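Sulfurtransferase (Azotobacter vinelandii, PDB 1E0C) probably transfers sulfur from thiosulfate to cyanide through an enzyme-bound persulfide, as other rhodaneses do. Local coordinates at residues A[112-117]-A[205-210]. Residues are numbered along the deposited sequence; the frame is centred on the assembly and turned at random.
Sequences YLNGGL and LRIRTD
The side chain of N114 lies across the aliphatic part of R206 at about a right angle, with its amide carbon CG 3.5 Å from R206 CG. With its CG anti to the backbone N (chi1 -152°), N114 brings its amide to the 205-210 segment. There OD1 accepts a nearly straight hydrogen bond from the backbone I207 N at 3.0 Å; the donor sits a little out of the carbonyl plane. The other end of the amide, ND2, gives a bond to a water that in turn donates to I207 O. ND2 also bonds E12, so both ends of the amide are held and its rotation is fixed. A leucine in place of N114 would probably leave I207 N without its acceptor and break the water link to I207 O.

The extended R206 chain carries its guanidinium on to E12 and E123, with which it forms salt bridges. These acids and N114 lie in the first of the two rhodanese-like domains and R206 in the second, so the contact is part of the interface between them. N114 and G115 are the middle residues of a type II beta turn, L113 to G116, leading from strand 110-113 to helix 116-122. G115 has positive phi and packs its CA 3.6 Å from L205 O. Before the turn, I207 CD1 meets Y112 CE2 obliquely at 4.0 Å. A second water bridges Y112 OH to L205 O, 2.7 Å from the hydroxyl oxygen OH and in the plane of the ring.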
# COMPACT_ATOMS: atom_id res chain seq x y z
N TYR A 112 -8.17 5.42 1.99
CA TYR A 112 -8.30 4.11 1.40
C TYR A 112 -9.78 3.71 1.40
O TYR A 112 -10.45 3.89 2.42
CB TYR A 112 -7.54 3.05 2.23
CG TYR A 112 -7.86 1.64 1.79
CD1 TYR A 112 -7.63 1.25 0.48
CD2 TYR A 112 -8.40 0.70 2.67
CE1 TYR A 112 -7.89 -0.03 0.04
CE2 TYR A 112 -8.67 -0.59 2.24
CZ TYR A 112 -8.42 -0.95 0.93
OH TYR A 112 -8.70 -2.21 0.48
N LEU A 113 -10.25 3.25 0.25
CA LEU A 113 -11.63 2.77 0.17
C LEU A 113 -11.68 1.34 0.73
O LEU A 113 -11.16 0.41 0.12
CB LEU A 113 -12.12 2.74 -1.29
CG LEU A 113 -13.51 2.12 -1.49
CD1 LEU A 113 -14.54 2.96 -0.73
CD2 LEU A 113 -13.86 2.04 -2.96
N ASN A 114 -12.27 1.19 1.91
CA ASN A 114 -12.30 -0.11 2.57
C ASN A 114 -12.90 -1.20 1.70
O ASN A 114 -14.05 -1.09 1.26
CB ASN A 114 -13.09 0.01 3.88
CG ASN A 114 -12.64 -1.01 4.91
OD1 ASN A 114 -11.67 -1.73 4.69
ND2 ASN A 114 -13.33 -1.06 6.04
N GLY A 115 -12.13 -2.24 1.39
CA GLY A 115 -12.61 -3.32 0.54
C GLY A 115 -12.56 -2.96 -0.94
O GLY A 115 -12.91 -3.78 -1.80
N GLY A 116 -12.14 -1.75 -1.25
CA GLY A 116 -11.98 -1.30 -2.62
C GLY A 116 -13.16 -1.63 -3.52
O GLY A 116 -14.33 -1.50 -3.15
N LEU A 117 -12.86 -2.06 -4.74
CA LEU A 117 -13.93 -2.37 -5.70
C LEU A 117 -14.77 -3.55 -5.26
O LEU A 117 -15.93 -3.68 -5.63
CB LEU A 117 -13.31 -2.64 -7.08
CG LEU A 117 -14.31 -2.79 -8.23
CD1 LEU A 117 -14.89 -1.43 -8.60
CD2 LEU A 117 -13.63 -3.40 -9.44
N LEU A 205 -13.74 -8.12 1.54
CA LEU A 205 -12.33 -7.83 1.64
C LEU A 205 -11.99 -6.52 2.32
O LEU A 205 -10.86 -6.04 2.23
CB LEU A 205 -11.61 -7.96 0.29
CG LEU A 205 -11.70 -9.35 -0.36
CD1 LEU A 205 -11.03 -9.36 -1.72
CD2 LEU A 205 -11.08 -10.41 0.55
N ARG A 206 -12.91 -6.00 3.14
CA ARG A 206 -12.57 -4.89 4.02
C ARG A 206 -11.51 -5.39 5.02
O ARG A 206 -11.34 -6.60 5.18
CB ARG A 206 -13.78 -4.40 4.81
CG ARG A 206 -14.82 -3.64 3.96
CD ARG A 206 -15.98 -3.25 4.88
NE ARG A 206 -16.99 -2.47 4.19
CZ ARG A 206 -17.82 -2.91 3.25
NH1 ARG A 206 -17.81 -4.15 2.81
NH2 ARG A 206 -18.70 -2.04 2.73
N ILE A 207 -10.85 -4.44 5.65
CA ILE A 207 -9.89 -4.77 6.71
C ILE A 207 -10.68 -5.35 7.88
O ILE A 207 -11.75 -4.82 8.18
CB ILE A 207 -9.14 -3.50 7.16
CG1 ILE A 207 -8.24 -3.00 6.02
CG2 ILE A 207 -8.31 -3.75 8.40
CD1 ILE A 207 -7.94 -1.52 6.11
N ARG A 208 -10.26 -6.49 8.42
CA ARG A 208 -11.02 -7.10 9.52
C ARG A 208 -11.16 -6.13 10.68
O ARG A 208 -10.27 -5.35 10.99
CB ARG A 208 -10.35 -8.39 9.97
CG ARG A 208 -8.91 -8.18 10.44
CD ARG A 208 -8.21 -9.54 10.50
NE ARG A 208 -8.82 -10.40 11.51
CZ ARG A 208 -8.47 -11.66 11.72
NH1 ARG A 208 -7.56 -12.23 10.95
NH2 ARG A 208 -9.01 -12.36 12.71
N THR A 209 -12.33 -6.13 11.34
CA THR A 209 -12.55 -5.11 12.37
C THR A 209 -11.76 -5.38 13.65
O THR A 209 -11.56 -4.44 14.43
CB THR A 209 -14.04 -4.97 12.72
OG1 THR A 209 -14.53 -6.24 13.15
CG2 THR A 209 -14.81 -4.51 11.49
N ASP A 210 -11.29 -6.60 13.82
CA ASP A 210 -10.53 -7.00 15.00
C ASP A 210 -9.03 -6.93 14.74
O ASP A 210 -8.24 -7.50 15.49
CB ASP A 210 -10.89 -8.45 15.39
CG ASP A 210 -10.54 -9.48 14.34
OD1 ASP A 210 -10.71 -9.24 13.12
OD2 ASP A 210 -10.08 -10.59 14.73
O HOH W 1 -9.02 -4.05 2.37
O HOH W 2 -12.82 -2.46 8.55